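Side-chain contacts in ArtJ (Geobacillus stearothermophilus, PDB 2PVU), which binds arginine, lysine and histidine, probably delivering these basic amino acids to its cognate ATP-binding cassette transporter: residues D90-F93 against A94-S98; M183-N187 against G188-A192. All blocks are in the same frame, centred on the assembly; numbering follows the deposited sequence. Where two conformers were deposited one is given.

How the contacts relate
Contact 1 lies in helix 89-98 and contact 2 at the C-terminal end of helix 178-186, in different lobes of a two-lobed solute-binding protein that holds lysine in the cleft between them. The two helices take corresponding places: each joins two parallel strands, 82-86 to 103-104 and 172-175 to 192-196, that flank a third. Contact 1 and contact 2 have centres about 28 Å apart and nearest atoms about 15 Å apart. Contact 1 is close to the pocket, the side chain of F93 being about 6 Å from the lysine, and D90 hydrogen-bonds N154 through its carboxylate and E176 through its backbone N, both in the other lobe. Contact 2 lies away from the cleft.

Contact 1. Residues D90-F93 against A94-S98; sequences DPLF and ASLQS
L96 lies alongside L92, one helical turn further on, with both side chains pointing the same way and the CD1 atoms of L92 and L96 4.0 Å apart. CG of L96 stands beside its own backbone N (chi1 -71°), which brings it within 3.3 Å of L92 O. That oxygen also accepts the amide of L96, with L96 N 3.0 Å from L92 O. Beyond the helix, L96 rests on I229, P231 and Y118, and is buried there. All this belongs to helix 89-98, the connection of a beta-alpha-beta crossover from strand 82-86 to strand 103-104 in one lobe. F93 enters mainly through its backbone: F93 O takes the amide of Q97 at 3.1 Å from Q97 N, and the hydroxyl of Y118 is a second partner. CG of Q97 packs near the same oxygen. The ring of F93 meets W89, a residue of the lysine pocket, edge to face, and so stands in a second shell, against W89. On the exposed side, A94 N hydrogen-bonds D90 O at 3.1 Å, while the methyl of A94 sits 3.6 Å from P91 O.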
ATOM      1  N   ASP A  90      10.673  -5.035   2.424  1.00 23.39           N
ATOM      2  CA  ASP A  90      11.957  -4.963   1.740  1.00 24.81           C
ATOM      3  C   ASP A  90      12.300  -6.301   1.032  1.00 24.40           C
ATOM      4  O   ASP A  90      12.794  -6.309  -0.121  1.00 24.63           O
ATOM      5  CB  ASP A  90      13.057  -4.450   2.674  1.00 25.12           C
ATOM      6  CG  ASP A  90      12.918  -2.937   2.915  1.00 29.89           C
ATOM      7  OD1 ASP A  90      13.086  -2.148   1.951  1.00 31.22           O
ATOM      8  OD2 ASP A  90      12.607  -2.532   4.043  1.00 31.91           O
ATOM      9  N   PRO A  91      12.026  -7.433   1.701  1.00 24.28           N
ATOM     10  CA  PRO A  91      12.160  -8.718   0.988  1.00 23.50           C
ATOM     11  C   PRO A  91      11.351  -8.835  -0.267  1.00 23.38           C
ATOM     12  O   PRO A  91      11.816  -9.495  -1.198  1.00 21.89           O
ATOM     13  CB  PRO A  91      11.680  -9.747   2.008  1.00 24.05           C
ATOM     14  CG  PRO A  91      12.145  -9.098   3.368  1.00 24.65           C
ATOM     15  CD  PRO A  91      11.729  -7.630   3.134  1.00 24.28           C
ATOM     16  N   LEU A  92      10.158  -8.233  -0.295  1.00 22.92           N
ATOM     17  CA  LEU A  92       9.274  -8.316  -1.480  1.00 24.37           C
ATOM     18  C   LEU A  92      10.015  -7.744  -2.699  1.00 23.71           C
ATOM     19  O   LEU A  92      10.049  -8.366  -3.785  1.00 22.28           O
ATOM     20  CB  LEU A  92       7.946  -7.598  -1.224  1.00 22.62           C
ATOM     21  CG  LEU A  92       7.036  -7.375  -2.451  1.00 27.12           C
ATOM     22  CD1 LEU A  92       6.734  -8.733  -3.110  1.00 27.41           C
ATOM     23  CD2 LEU A  92       5.758  -6.636  -2.026  1.00 26.63           C
ATOM     24  N   PHE A  93      10.646  -6.592  -2.514  1.00 24.19           N
ATOM     25  CA  PHE A  93      11.334  -5.946  -3.630  1.00 24.61           C
ATOM     26  C   PHE A  93      12.595  -6.688  -4.028  1.00 24.16           C
ATOM     27  O   PHE A  93      12.907  -6.803  -5.222  1.00 23.58           O
ATOM     28  CB  PHE A  93      11.593  -4.461  -3.336  1.00 24.96           C
ATOM     29  CG  PHE A  93      10.325  -3.640  -3.403  1.00 27.73           C
ATOM     30  CD1 PHE A  93       9.945  -3.000  -4.582  1.00 26.79           C
ATOM     31  CD2 PHE A  93       9.474  -3.596  -2.309  1.00 26.93           C
ATOM     32  CE1 PHE A  93       8.750  -2.293  -4.645  1.00 28.13           C
ATOM     33  CE2 PHE A  93       8.273  -2.905  -2.358  1.00 24.17           C
ATOM     34  CZ  PHE A  93       7.902  -2.252  -3.530  1.00 27.16           C
ATOM     35  N   ALA A  94      13.312  -7.202  -3.039  1.00 23.33           N
ATOM     36  CA  ALA A  94      14.478  -8.028  -3.304  1.00 23.31           C
ATOM     37  C   ALA A  94      14.124  -9.281  -4.096  1.00 23.49           C
ATOM     38  O   ALA A  94      14.846  -9.629  -5.027  1.00 22.58           O
ATOM     39  CB  ALA A  94      15.186  -8.404  -2.000  1.00 24.29           C
ATOM     40  N   SER A  95      13.007  -9.928  -3.733  1.00 22.19           N
ATOM     41  CA  SER A  95      12.530 -11.169  -4.339  1.00 22.44           C
ATOM     42  C   SER A  95      11.933 -10.976  -5.730  1.00 21.46           C
ATOM     43  O   SER A  95      11.973 -11.892  -6.547  1.00 22.93           O
ATOM     44  CB  SER A  95      11.458 -11.783  -3.431  1.00 23.57           C
ATOM     45  OG  SER A  95      12.102 -12.380  -2.316  1.00 26.67           O
ATOM     46  N   LEU A  96      11.383  -9.800  -5.997  1.00 20.83           N
ATOM     47  CA  LEU A  96      10.958  -9.442  -7.352  1.00 20.09           C
ATOM     48  C   LEU A  96      12.177  -9.298  -8.234  1.00 21.16           C
ATOM     49  O   LEU A  96      12.180  -9.763  -9.389  1.00 22.50           O
ATOM     50  CB  LEU A  96      10.127  -8.134  -7.393  1.00 19.44           C
ATOM     51  CG  LEU A  96       8.719  -8.297  -6.790  1.00 20.10           C
ATOM     52  CD1 LEU A  96       8.159  -6.953  -6.371  1.00 23.55           C
ATOM     53  CD2 LEU A  96       7.806  -8.993  -7.806  1.00 22.28           C
ATOM     54  N   GLN A  97      13.220  -8.692  -7.706  1.00 22.17           N
ATOM     55  CA  GLN A  97      14.449  -8.534  -8.486  1.00 24.70           C
ATOM     56  C   GLN A  97      15.132  -9.892  -8.867  1.00 24.72           C
ATOM     57  O   GLN A  97      15.588 -10.063 -10.001  1.00 24.43           O
ATOM     58  CB  GLN A  97      15.444  -7.631  -7.749  1.00 24.70           C
ATOM     59  CG  GLN A  97      15.061  -6.147  -7.633  1.00 28.18           C
ATOM     60  CD  GLN A  97      16.284  -5.192  -7.502  1.00 31.16           C
ATOM     61  OE1 GLN A  97      16.115  -3.981  -7.257  1.00 41.58           O
ATOM     62  NE2 GLN A  97      17.498  -5.725  -7.679  1.00 37.89           N
ATOM     63  N   SER A  98      15.194 -10.828  -7.924  1.00 24.27           N
ATOM     64  CA  SER A  98      15.736 -12.165  -8.173  1.00 24.67           C
ATOM     65  C   SER A  98      14.767 -13.090  -8.932  1.00 24.68           C
ATOM     66  O   SER A  98      15.165 -14.192  -9.395  1.00 24.07           O
ATOM     67  CB  SER A  98      16.088 -12.809  -6.838  1.00 25.21           C
ATOM     68  OG  SER A  98      14.892 -13.091  -6.116  1.00 26.32           O
TER

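Contact 2. Residues M183-N187 against G188-A192; sequences MELLN and GGVDA
The side chains of E184 and N187 and the backbone of G189 form a polar chain across the helix end. N187 OD1 accepts the amide of G189, 2.8 Å from G189 N and nearly along the C=O axis, which closes an Asx turn. The other end of this amide, N187 ND2, donates to E184 OE2 at 2.8 Å in an almost straight bond (168°) that lies in the amide plane but meets the carboxylate from above its plane. Held at both ends, the amide has its orientation fixed. The bend of E184 at chi2 (-62°) turns its carboxylate forward, toward N187 at the C-terminal end of the helix, with E184 OE1 3.8 Å from G189 CA. Were E184 an alanine, ND2 of N187 would probably be left without its carboxylate acceptor and the amide freer to turn.

Backbone bonds run from V190 N to E184 O (3.0 Å) and from G188 N to L185 O (3.2 Å). L185 O also receives a water, 2.7 Å away, which donates to V190 O as well and bridges the loop.

Apolar packing joins L185 CB to V190 CG2 at 4.1 Å. Further along, the methyl L185 CD1 lies 3.7 Å from the backbone carbonyl oxygen D191 O.

With G188 at positive phi (80°), this is a glycine-terminated helix C-terminus, from which the chain turns into strand 192-196 to complete a beta-alpha-beta crossover.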
ATOM      1  N   MET A 183       3.110   2.280  16.125  1.00 21.76           N
ATOM      2  CA  MET A 183       3.503   1.999  17.504  0.50 21.43           C
ATOM      3  C   MET A 183       4.476   3.040  18.052  1.00 20.58           C
ATOM      4  O   MET A 183       4.373   3.406  19.234  1.00 20.18           O
ATOM      5  CB  MET A 183       4.087   0.583  17.632  0.50 20.89           C
ATOM      6  CG  MET A 183       3.066  -0.513  17.362  0.50 21.18           C
ATOM      7  SD  MET A 183       3.666  -2.212  17.510  0.50 22.59           S
ATOM      8  CE  MET A 183       2.076  -3.030  17.721  0.50 20.74           C
ATOM      9  N   GLU A 184       5.417   3.506  17.214  1.00 20.93           N
ATOM     10  CA  GLU A 184       6.391   4.525  17.662  1.00 21.70           C
ATOM     11  C   GLU A 184       5.714   5.904  17.801  1.00 21.12           C
ATOM     12  O   GLU A 184       6.196   6.746  18.537  1.00 20.82           O
ATOM     13  CB  GLU A 184       7.615   4.635  16.719  1.00 21.48           C
ATOM     14  CG  GLU A 184       8.749   3.611  16.975  1.00 25.15           C
ATOM     15  CD  GLU A 184       9.408   3.709  18.383  1.00 24.51           C
ATOM     16  OE1 GLU A 184      10.356   4.503  18.615  1.00 23.56           O
ATOM     17  OE2 GLU A 184       9.014   2.923  19.233  1.00 24.73           O
ATOM     18  N   LEU A 185       4.636   6.140  17.048  1.00 20.90           N
ATOM     19  CA  LEU A 185       3.805   7.343  17.272  1.00 21.03           C
ATOM     20  C   LEU A 185       3.130   7.233  18.641  1.00 21.11           C
ATOM     21  O   LEU A 185       3.172   8.161  19.440  1.00 21.90           O
ATOM     22  CB  LEU A 185       2.741   7.498  16.172  1.00 19.68           C
ATOM     23  CG  LEU A 185       1.788   8.668  16.349  1.00 21.36           C
ATOM     24  CD1 LEU A 185       2.561  10.032  16.327  1.00 21.95           C
ATOM     25  CD2 LEU A 185       0.693   8.599  15.259  1.00 21.83           C
ATOM     26  N   LEU A 186       2.523   6.085  18.917  1.00 21.85           N
ATOM     27  CA  LEU A 186       1.771   5.880  20.159  1.00 21.15           C
ATOM     28  C   LEU A 186       2.638   6.006  21.426  1.00 21.60           C
ATOM     29  O   LEU A 186       2.206   6.582  22.436  1.00 21.44           O
ATOM     30  CB  LEU A 186       1.036   4.533  20.131  1.00 21.77           C
ATOM     31  CG  LEU A 186      -0.026   4.347  19.045  1.00 25.02           C
ATOM     32  CD1 LEU A 186      -0.453   2.905  19.084  1.00 27.67           C
ATOM     33  CD2 LEU A 186      -1.201   5.257  19.237  1.00 26.96           C
ATOM     34  N   ASN A 187       3.873   5.523  21.361  1.00 21.57           N
ATOM     35  CA  ASN A 187       4.728   5.529  22.533  1.00 21.58           C
ATOM     36  C   ASN A 187       5.604   6.797  22.630  1.00 21.87           C
ATOM     37  O   ASN A 187       6.463   6.927  23.524  1.00 22.72           O
ATOM     38  CB  ASN A 187       5.559   4.239  22.608  1.00 21.01           C
ATOM     39  CG  ASN A 187       6.638   4.164  21.532  1.00 20.19           C
ATOM     40  OD1 ASN A 187       7.058   5.185  20.972  1.00 21.45           O
ATOM     41  ND2 ASN A 187       7.134   2.958  21.283  1.00 23.17           N
ATOM     42  N   GLY A 188       5.363   7.735  21.729  1.00 22.34           N
ATOM     43  CA  GLY A 188       6.067   9.003  21.738  1.00 22.09           C
ATOM     44  C   GLY A 188       7.462   8.987  21.135  1.00 22.60           C
ATOM     45  O   GLY A 188       8.202   9.975  21.241  1.00 23.65           O
ATOM     46  N   GLY A 189       7.849   7.884  20.515  1.00 19.98           N
ATOM     47  CA  GLY A 189       9.140   7.836  19.834  1.00 22.08           C
ATOM     48  C   GLY A 189       9.206   8.768  18.621  1.00 22.48           C
ATOM     49  O   GLY A 189      10.278   9.268  18.261  1.00 23.40           O
ATOM     50  N   VAL A 190       8.065   8.981  17.974  1.00 22.29           N
ATOM     51  CA  VAL A 190       7.984   9.975  16.889  1.00 21.89           C
ATOM     52  C   VAL A 190       6.807  10.910  17.151  1.00 21.59           C
ATOM     53  O   VAL A 190       5.870  10.559  17.900  1.00 22.30           O
ATOM     54  CB  VAL A 190       7.897   9.346  15.441  1.00 21.58           C
ATOM     55  CG1 VAL A 190       9.095   8.414  15.196  1.00 21.85           C
ATOM     56  CG2 VAL A 190       6.565   8.614  15.240  1.00 21.63           C
ATOM     57  N   ASP A 191       6.868  12.067  16.510  1.00 21.25           N
ATOM     58  CA  ASP A 191       5.863  13.153  16.632  1.00 21.89           C
ATOM     59  C   ASP A 191       4.718  12.998  15.614  1.00 21.55           C
ATOM     60  O   ASP A 191       3.627  13.546  15.803  1.00 22.28           O
ATOM     61  CB  ASP A 191       6.522  14.507  16.391  1.00 22.12           C
ATOM     62  CG  ASP A 191       7.597  14.828  17.401  1.00 24.68           C
ATOM     63  OD1 ASP A 191       7.371  14.568  18.596  1.00 28.07           O
ATOM     64  OD2 ASP A 191       8.658  15.352  17.002  1.00 27.86           O
ATOM     65  N   ALA A 192       4.966  12.248  14.545  1.00 21.54           N
ATOM     66  CA  ALA A 192       4.017  12.112  13.449  1.00 20.57           C
ATOM     67  C   ALA A 192       4.462  10.936  12.602  1.00 19.92           C
ATOM     68  O   ALA A 192       5.663  10.587  12.579  1.00 20.45           O
ATOM     69  CB  ALA A 192       4.030  13.383  12.585  1.00 20.37           C
TER
HETATM   70  O   HOH W   1       3.765  10.812  19.633  1.00 34.04           O